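Long-range contacts in Nrps/pks (Streptomyces albus, PDB 4OPF), which probably acts as a ketosynthase domain of the AT-less type I polyketide synthase OzmH, in the assembly line that makes oxazolomycin: residues G186-P191 / Q335-I340; G96-E101 / A419-P424; D288-E293 / T382-A387. All coordinates share one frame; numbering follows the deposited sequence.

In the fold
From the N terminus, the chain leaves helix 79-95 at residues 96-101, the first half of contact 2, whose partner 419-424 is reached only after the last strand, 401-408; contact 2 thus closes the longest loop and encloses the other two. Within it, strand 181-188 opens contact 1, and residues 288-293 open contact 3 before contact 1 is completed by 335-340; contact 3 closes last of the pair, at 382-387, so the two loops cross. Contacts 1 and 3 both reach the large mixed sheet, on opposite sides of the chain's centre, with nearest atoms about 6 Å apart. Contact 2 lies at the surface, joining the C-terminal tail to the end of helix 79-95.

Contact 1: residues G186-P191 / Q335-I340; sequences GVTLLP and QCAEGI
Gly186 lies against the turn that starts helix 338-352, its CA 4.3 Å from the CA of Ala337. The methyl of Ala337 rests on the strand backbone, with CB 3.9 Å from the carbonyl carbon of Gly186, while the CG2 branch of Ile340 comes up to Gly186 O at 3.9 Å. A side chain on the glycine would point into this tight space, close to Ile340 CG2 and Cys336 O, so its absence lets helix and strand approach this closely. Val187 turns its side chain to the other side of the strand, onto Gln80 and Leu84 of helix 79-95; toward the turn it offers only backbone, its O lying 3.7 Å from Cys336 CB. This is the layered packing of the thiolase fold, to which ketosynthases belong: strand 181-188 of the large sheet has helix 79-95 on one side and the start of helix 338-352 on the other. Residues 335-340 follow the Asn-Ile-Gly-His sequence familiar from ketosynthases, and Glu338 N bonds to Gln335 O at 2.9 Å as the chain winds into the helix. Thr188 again faces the turn. With Thr188 OG1 placed beside its own backbone N (chi1 -65°), the hydroxyl reaches in to bond to Pro334 O, and it also lies 3.1 Å from Cys336 N. The threonine methyl crosses the aliphatic part of Gln335, Thr188 CG2 to Gln335 CG 4.1 Å; beyond that point the Gln335 chain bends at chi2 (-76°) and carries NE2 back to His333 O, leaving its CB and CG to meet the threonine. Past Thr188 the strand ends and the chain diverges from the turn, the backbone N atoms of Leu189 and Leu190 being taken up by Gln80 OE1 and Glu225 OE2.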
loop_
_atom_site.group_PDB
_atom_site.type_symbol
_atom_site.label_atom_id
_atom_site.label_comp_id
_atom_site.label_asym_id
_atom_site.label_seq_id
_atom_site.Cartn_x
_atom_site.Cartn_y
_atom_site.Cartn_z
ATOM N N GLY A 186 0.544 5.690 12.630
ATOM C CA GLY A 186 1.679 6.474 12.156
ATOM C C GLY A 186 2.646 6.572 13.297
ATOM O O GLY A 186 2.231 6.698 14.448
ATOM N N VAL A 187 3.934 6.556 12.987
ATOM C CA VAL A 187 4.948 6.600 14.015
ATOM C C VAL A 187 6.199 7.319 13.498
ATOM O O VAL A 187 6.610 7.139 12.353
ATOM C CB VAL A 187 5.331 5.170 14.514
ATOM C CG1 VAL A 187 6.016 4.349 13.423
ATOM C CG2 VAL A 187 6.221 5.219 15.721
ATOM N N THR A 188 6.799 8.128 14.369
ATOM C CA THR A 188 8.138 8.685 14.139
ATOM C C THR A 188 8.842 8.831 15.442
ATOM O O THR A 188 8.312 9.427 16.357
ATOM C CB THR A 188 8.097 10.103 13.535
ATOM O OG1 THR A 188 7.536 10.052 12.232
ATOM C CG2 THR A 188 9.506 10.713 13.446
ATOM N N LEU A 189 10.025 8.261 15.524
ATOM C CA LEU A 189 10.980 8.580 16.556
ATOM C C LEU A 189 12.235 9.101 15.843
ATOM O O LEU A 189 12.593 8.623 14.773
ATOM C CB LEU A 189 11.356 7.354 17.375
ATOM C CG LEU A 189 10.253 6.869 18.324
ATOM C CD1 LEU A 189 10.722 5.618 19.073
ATOM C CD2 LEU A 189 9.874 7.939 19.338
ATOM N N LEU A 190 12.900 10.074 16.435
ATOM C CA LEU A 190 14.071 10.648 15.804
ATOM C C LEU A 190 15.273 9.801 16.095
ATOM O O LEU A 190 15.385 9.302 17.193
ATOM C CB LEU A 190 14.294 12.088 16.296
ATOM C CG LEU A 190 13.173 13.014 15.810
ATOM C CD1 LEU A 190 13.425 14.457 16.168
ATOM C CD2 LEU A 190 12.970 12.884 14.315
ATOM N N PRO A 191 16.147 9.605 15.093
ATOM C CA PRO A 191 17.505 9.053 15.297
ATOM C C PRO A 191 18.392 9.953 16.159
ATOM O O PRO A 191 18.755 9.558 17.256
ATOM C CB PRO A 191 18.080 8.973 13.874
ATOM C CG PRO A 191 16.896 8.999 12.950
ATOM C CD PRO A 191 15.841 9.797 13.659
ATOM N N GLN A 335 6.695 14.270 11.121
ATOM C CA GLN A 335 7.042 13.533 9.914
ATOM C C GLN A 335 5.964 12.466 9.539
ATOM O O GLN A 335 4.813 12.825 9.298
ATOM C CB GLN A 335 8.435 12.928 10.086
ATOM C CG GLN A 335 9.408 13.837 10.813
ATOM C CD GLN A 335 9.918 14.952 9.933
ATOM O OE1 GLN A 335 10.416 14.698 8.835
ATOM N NE2 GLN A 335 9.805 16.207 10.407
ATOM N N CYS A 336 6.290 11.154 9.563
ATOM C CA CYS A 336 5.318 10.097 9.144
ATOM C C CYS A 336 4.104 10.037 10.019
ATOM O O CYS A 336 3.076 9.571 9.630
ATOM C CB CYS A 336 6.008 8.689 9.042
ATOM S SG CYS A 336 7.296 8.658 7.737
ATOM N N ALA A 337 4.228 10.459 11.249
ATOM C CA ALA A 337 3.068 10.541 12.110
ATOM C C ALA A 337 2.223 11.846 11.978
ATOM O O ALA A 337 1.295 12.058 12.768
ATOM C CB ALA A 337 3.539 10.398 13.561
ATOM N N GLU A 338 2.555 12.739 11.052
ATOM C CA GLU A 338 1.880 14.073 10.999
ATOM C C GLU A 338 0.412 13.899 10.722
ATOM O O GLU A 338 -0.453 14.568 11.367
ATOM C CB GLU A 338 2.492 15.020 9.917
ATOM C CG GLU A 338 1.739 16.359 9.690
ATOM C CD GLU A 338 0.920 16.429 8.381
ATOM O OE1 GLU A 338 -0.276 16.053 8.372
ATOM O OE2 GLU A 338 1.448 16.892 7.343
ATOM N N GLY A 339 0.127 13.069 9.721
ATOM C CA GLY A 339 -1.235 12.837 9.348
ATOM C C GLY A 339 -2.015 12.247 10.497
ATOM O O GLY A 339 -3.215 12.516 10.644
ATOM N N ILE A 340 -1.362 11.405 11.306
ATOM C CA ILE A 340 -2.130 10.675 12.293
ATOM C C ILE A 340 -2.386 11.631 13.463
ATOM O O ILE A 340 -3.420 11.529 14.076
ATOM C CB ILE A 340 -1.497 9.304 12.755
ATOM C CG1 ILE A 340 -2.565 8.464 13.442
ATOM C CG2 ILE A 340 -0.389 9.496 13.725
ATOM C CD1 ILE A 340 -3.512 7.892 12.432
#

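Contact 2: residues G96-E101 / A419-P424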
loop_
_atom_site.group_PDB
_atom_site.type_symbol
_atom_site.label_atom_id
_atom_site.label_comp_id
_atom_site.label_asym_id
_atom_site.label_seq_id
_atom_site.Cartn_x
_atom_site.Cartn_y
_atom_site.Cartn_z
ATOM N N GLY A 96 -12.335 -1.252 23.771
ATOM C CA GLY A 96 -12.979 -2.187 24.650
ATOM C C GLY A 96 -12.751 -3.639 24.280
ATOM O O GLY A 96 -13.504 -4.488 24.743
ATOM N N TYR A 97 -11.702 -3.954 23.521
ATOM C CA TYR A 97 -11.414 -5.354 23.129
ATOM C C TYR A 97 -10.131 -5.798 23.824
ATOM O O TYR A 97 -9.130 -5.082 23.791
ATOM C CB TYR A 97 -11.225 -5.529 21.602
ATOM C CG TYR A 97 -12.488 -5.436 20.831
ATOM C CD1 TYR A 97 -12.941 -4.216 20.357
ATOM C CD2 TYR A 97 -13.267 -6.562 20.608
ATOM C CE1 TYR A 97 -14.152 -4.113 19.671
ATOM C CE2 TYR A 97 -14.470 -6.493 19.906
ATOM C CZ TYR A 97 -14.922 -5.268 19.455
ATOM O OH TYR A 97 -16.115 -5.187 18.796
ATOM N N ALA A 98 -10.136 -6.974 24.418
ATOM C CA ALA A 98 -8.889 -7.585 24.907
ATOM C C ALA A 98 -8.224 -8.238 23.681
ATOM O O ALA A 98 -8.902 -8.624 22.742
ATOM C CB ALA A 98 -9.190 -8.643 25.994
ATOM N N PRO A 99 -6.904 -8.389 23.689
ATOM C CA PRO A 99 -6.201 -9.020 22.545
ATOM C C PRO A 99 -6.727 -10.405 22.176
ATOM O O PRO A 99 -6.771 -10.748 20.980
ATOM C CB PRO A 99 -4.756 -9.140 23.050
ATOM C CG PRO A 99 -4.628 -8.009 24.003
ATOM C CD PRO A 99 -5.962 -7.962 24.726
ATOM N N ASP A 100 -7.075 -11.216 23.170
ATOM C CA ASP A 100 -7.659 -12.534 22.913
ATOM C C ASP A 100 -8.924 -12.498 22.064
ATOM O O ASP A 100 -9.196 -13.435 21.362
ATOM C CB ASP A 100 -8.008 -13.261 24.228
ATOM C CG ASP A 100 -6.840 -14.025 24.795
ATOM O OD1 ASP A 100 -5.700 -13.905 24.253
ATOM O OD2 ASP A 100 -7.048 -14.737 25.801
ATOM N N GLU A 101 -9.708 -11.447 22.144
ATOM C CA GLU A 101 -10.865 -11.327 21.272
ATOM C C GLU A 101 -10.494 -11.002 19.804
ATOM O O GLU A 101 -11.361 -11.064 18.939
ATOM C CB GLU A 101 -11.780 -10.209 21.751
ATOM C CG GLU A 101 -12.388 -10.419 23.144
ATOM C CD GLU A 101 -13.259 -9.217 23.581
ATOM O OE1 GLU A 101 -14.463 -9.186 23.197
ATOM O OE2 GLU A 101 -12.740 -8.279 24.252
ATOM N N ALA A 419 -17.400 -0.732 26.706
ATOM C CA ALA A 419 -16.694 0.208 27.563
ATOM C C ALA A 419 -15.205 0.032 27.336
ATOM O O ALA A 419 -14.751 -1.081 27.149
ATOM C CB ALA A 419 -17.021 -0.099 29.021
ATOM N N PRO A 420 -14.439 1.117 27.429
ATOM C CA PRO A 420 -12.995 0.973 27.359
ATOM C C PRO A 420 -12.419 0.077 28.463
ATOM O O PRO A 420 -12.926 0.082 29.558
ATOM C CB PRO A 420 -12.488 2.413 27.492
ATOM C CG PRO A 420 -13.594 3.190 28.159
ATOM C CD PRO A 420 -14.869 2.460 27.883
ATOM N N LEU A 421 -11.395 -0.713 28.171
ATOM C CA LEU A 421 -10.709 -1.448 29.213
ATOM C C LEU A 421 -9.644 -0.535 29.775
ATOM O O LEU A 421 -9.112 0.315 29.064
ATOM C CB LEU A 421 -10.084 -2.727 28.654
ATOM C CG LEU A 421 -11.080 -3.615 27.927
ATOM C CD1 LEU A 421 -10.424 -4.850 27.328
ATOM C CD2 LEU A 421 -12.151 -4.073 28.898
ATOM N N ASP A 422 -9.313 -0.718 31.048
ATOM C CA ASP A 422 -8.069 -0.171 31.603
ATOM C C ASP A 422 -6.790 -0.634 30.837
ATOM O O ASP A 422 -6.653 -1.808 30.477
ATOM C CB ASP A 422 -7.893 -0.635 33.069
ATOM C CG ASP A 422 -8.852 0.064 34.051
ATOM O OD1 ASP A 422 -9.295 1.221 33.805
ATOM O OD2 ASP A 422 -9.136 -0.569 35.097
ATOM N N ARG A 423 -5.854 0.290 30.644
ATOM C CA ARG A 423 -4.544 -0.046 30.120
ATOM C C ARG A 423 -3.825 -0.920 31.131
ATOM O O ARG A 423 -3.809 -0.604 32.274
ATOM C CB ARG A 423 -3.732 1.218 29.935
ATOM C CG ARG A 423 -4.208 2.114 28.829
ATOM C CD ARG A 423 -3.491 3.453 28.942
ATOM N NE ARG A 423 -3.586 4.132 27.682
ATOM C CZ ARG A 423 -2.684 4.966 27.166
ATOM N NH1 ARG A 423 -1.539 5.252 27.835
ATOM N NH2 ARG A 423 -2.941 5.510 25.948
ATOM N N PRO A 424 -3.236 -2.025 30.722
ATOM C CA PRO A 424 -2.423 -2.711 31.740
ATOM C C PRO A 424 -1.258 -1.862 32.223
ATOM O O PRO A 424 -0.796 -0.972 31.504
ATOM C CB PRO A 424 -1.895 -3.933 31.008
ATOM C CG PRO A 424 -1.908 -3.545 29.582
ATOM C CD PRO A 424 -3.079 -2.615 29.384
HETATM O O HOH W 1 -15.474 -3.952 26.778
#
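Leu421 supplies most of the apolar contact, laying its branched end along the backbone of residues 96-98. Leu421 CG lies 4.0 Å from the carbonyl carbon of Gly96, and one methyl, CD1, presses on the next peptide, 3.6 Å from both Tyr97 C and Ala98 N. More loosely, Leu421 CD1 also meets Ala98 CB at 4.2 Å. A chi1 of -55°, which sets CG beside the leucine's own backbone N, followed by an extended chi2, carries the side chain across to the loop; Ala419 and Pro420 point theirs away. At the start of both segments, backbone meets backbone: Gly96 CA comes within 3.3 Å of Ala419 O. Here the glycine closes helix 79-95 in a Schellman motif, with positive phi and two bonds back into the last turn. A CB in this conformation would collide with Ala419 O and with the carbonyl of the preceding residue, so both the helix ending and the tail passing over it call for glycine. The tail runs back from the last strand of the ketosynthase core over this helix end, where Leu421 also forms a backbone bond with Cys93. No direct hydrogen bond joins the two segments; instead a water donates to Gly96 O at 2.9 Å and to Ala419 O at 3.0 Å, bridging the two carbonyls. Within 96-101, the carboxylate of Glu101 folds back on the loop, its OE2 accepting a nearly straight bond from Ala98 N (2.9 Å, 164°) on the anti side and 24° out of the carboxylate plane. Its other oxygen, OE1, forms a salt bridge with Arg418, whose NH2 also bonds to Gly96 O and whose guanidinium group makes a cation-pi contact with Tyr97.

Contact 3: residues D288-E293 / T382-A387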
loop_
_atom_site.group_PDB
_atom_site.type_symbol
_atom_site.label_atom_id
_atom_site.label_comp_id
_atom_site.label_asym_id
_atom_site.label_seq_id
_atom_site.Cartn_x
_atom_site.Cartn_y
_atom_site.Cartn_z
ATOM N N ASP A 288 -20.808 21.924 4.083
ATOM C CA ASP A 288 -21.022 21.229 5.321
ATOM C C ASP A 288 -19.741 20.940 6.070
ATOM O O ASP A 288 -19.812 20.645 7.262
ATOM C CB ASP A 288 -21.792 19.936 5.094
ATOM C CG ASP A 288 -23.253 20.198 4.701
ATOM O OD1 ASP A 288 -23.820 21.207 5.100
ATOM O OD2 ASP A 288 -23.815 19.381 3.992
ATOM N N VAL A 289 -18.599 21.032 5.405
ATOM C CA VAL A 289 -17.303 20.802 6.087
ATOM C C VAL A 289 -16.940 22.130 6.758
ATOM O O VAL A 289 -16.706 23.120 6.099
ATOM C CB VAL A 289 -16.221 20.339 5.118
ATOM C CG1 VAL A 289 -14.889 20.108 5.819
ATOM C CG2 VAL A 289 -16.653 19.066 4.389
ATOM N N THR A 290 -16.884 22.088 8.073
ATOM C CA THR A 290 -16.775 23.246 8.946
ATOM C C THR A 290 -15.353 23.579 9.375
ATOM O O THR A 290 -15.050 24.748 9.674
ATOM C CB THR A 290 -17.627 22.974 10.189
ATOM O OG1 THR A 290 -18.964 22.796 9.760
ATOM C CG2 THR A 290 -17.577 24.066 11.231
ATOM N N TYR A 291 -14.485 22.581 9.427
ATOM C CA TYR A 291 -13.122 22.764 9.892
ATOM C C TYR A 291 -12.172 21.932 9.037
ATOM O O TYR A 291 -12.494 20.806 8.690
ATOM C CB TYR A 291 -13.023 22.268 11.327
ATOM C CG TYR A 291 -11.670 22.469 11.982
ATOM C CD1 TYR A 291 -11.387 23.650 12.610
ATOM C CD2 TYR A 291 -10.667 21.482 11.946
ATOM C CE1 TYR A 291 -10.185 23.884 13.226
ATOM C CE2 TYR A 291 -9.422 21.715 12.542
ATOM C CZ TYR A 291 -9.201 22.899 13.201
ATOM O OH TYR A 291 -8.015 23.198 13.851
ATOM N N ILE A 292 -11.019 22.489 8.695
ATOM C CA ILE A 292 -9.966 21.786 8.006
ATOM C C ILE A 292 -8.658 21.900 8.815
ATOM O O ILE A 292 -8.172 23.002 9.083
ATOM C CB ILE A 292 -9.748 22.380 6.633
ATOM C CG1 ILE A 292 -11.082 22.333 5.859
ATOM C CG2 ILE A 292 -8.667 21.665 5.867
ATOM C CD1 ILE A 292 -10.979 22.923 4.512
ATOM N N GLU A 293 -8.124 20.750 9.199
ATOM C CA GLU A 293 -6.746 20.623 9.630
ATOM C C GLU A 293 -5.864 20.645 8.358
ATOM O O GLU A 293 -5.770 19.670 7.622
ATOM C CB GLU A 293 -6.570 19.344 10.427
ATOM C CG GLU A 293 -5.107 18.924 10.741
ATOM C CD GLU A 293 -4.411 19.759 11.815
ATOM O OE1 GLU A 293 -5.143 20.560 12.494
ATOM O OE2 GLU A 293 -3.131 19.622 11.981
ATOM N N THR A 382 -13.818 26.950 21.325
ATOM C CA THR A 382 -15.200 27.356 21.184
ATOM C C THR A 382 -16.045 26.127 20.974
ATOM O O THR A 382 -15.581 25.148 20.419
ATOM C CB THR A 382 -15.425 28.268 19.948
ATOM O OG1 THR A 382 -15.539 27.450 18.800
ATOM C CG2 THR A 382 -14.268 29.186 19.711
ATOM N N PRO A 383 -17.300 26.177 21.430
ATOM C CA PRO A 383 -18.191 25.082 21.100
ATOM C C PRO A 383 -18.379 25.045 19.604
ATOM O O PRO A 383 -18.116 26.019 18.909
ATOM C CB PRO A 383 -19.501 25.437 21.856
ATOM C CG PRO A 383 -19.340 26.838 22.341
ATOM C CD PRO A 383 -17.874 27.084 22.450
ATOM N N TRP A 384 -18.789 23.900 19.090
ATOM C CA TRP A 384 -18.908 23.762 17.660
ATOM C C TRP A 384 -19.877 24.848 17.200
ATOM O O TRP A 384 -20.858 25.097 17.840
ATOM C CB TRP A 384 -19.390 22.350 17.270
ATOM C CG TRP A 384 -19.059 21.932 15.827
ATOM C CD1 TRP A 384 -19.879 22.024 14.766
ATOM C CD2 TRP A 384 -17.821 21.388 15.330
ATOM N NE1 TRP A 384 -19.253 21.575 13.656
ATOM C CE2 TRP A 384 -17.986 21.171 13.976
ATOM C CE3 TRP A 384 -16.613 21.025 15.921
ATOM C CZ2 TRP A 384 -17.003 20.663 13.182
ATOM C CZ3 TRP A 384 -15.615 20.485 15.124
ATOM C CH2 TRP A 384 -15.834 20.298 13.767
ATOM N N PRO A 385 -19.587 25.506 16.083
ATOM C CA PRO A 385 -20.549 26.469 15.588
ATOM C C PRO A 385 -21.844 25.807 15.158
ATOM O O PRO A 385 -21.969 24.605 15.205
ATOM C CB PRO A 385 -19.854 27.092 14.379
ATOM C CG PRO A 385 -18.702 26.239 14.053
ATOM C CD PRO A 385 -18.404 25.366 15.219
ATOM N N ASP A 386 -22.797 26.616 14.721
ATOM C CA ASP A 386 -24.096 26.131 14.282
ATOM C C ASP A 386 -23.948 25.686 12.815
ATOM O O ASP A 386 -24.286 26.408 11.892
ATOM C CB ASP A 386 -25.151 27.257 14.473
ATOM C CG ASP A 386 -26.579 26.769 14.301
ATOM O OD1 ASP A 386 -26.765 25.611 13.849
ATOM O OD2 ASP A 386 -27.515 27.551 14.605
ATOM N N ALA A 387 -23.407 24.482 12.624
ATOM C CA ALA A 387 -23.020 23.982 11.307
ATOM C C ALA A 387 -22.700 22.502 11.453
ATOM O O ALA A 387 -22.517 22.031 12.552
ATOM C CB ALA A 387 -21.802 24.748 10.812
#
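Thr290 and Trp384 pack against each other while both donating to one carbonyl, that of Pro388: the threonine OG1 and the indole NE1 each hydrogen-bond to Pro388 O, although the two segments share no hydrogen bond. Thr290 crosses the indole obliquely, its CB 3.8 Å from Trp384 CZ2. Thr290 CG2 touches the ring carbon CG of Pro385 at 3.7 Å, whereas Thr290 OG1 lies 3.6 Å from Ala387 CB. This contact flanks the C-terminal half of the thiolase-type sheet, where strand 291-293 runs parallel to 390-396 and the loop after strand 382-383, with an inverse gamma turn centred on Asp386, leads into the latter strand. Pro385 CD sits over one face of the Trp384 indole, 3.5 Å above its plane and toward the rim. Trp384 swings CG anti to its own N (chi1 -158°), bringing CH2 within 4.2 Å of Tyr291 CB; the indole also touches Met349 and Leu350 of helix 338-352 and Ile355 of strand 354-355. An alanine in place of Trp384 removes the indole N-H and would probably leave Pro388 O with a donor fewer and open a gap beside Thr290 and Tyr291. The Tyr291 hydroxyl bonds to Lys345.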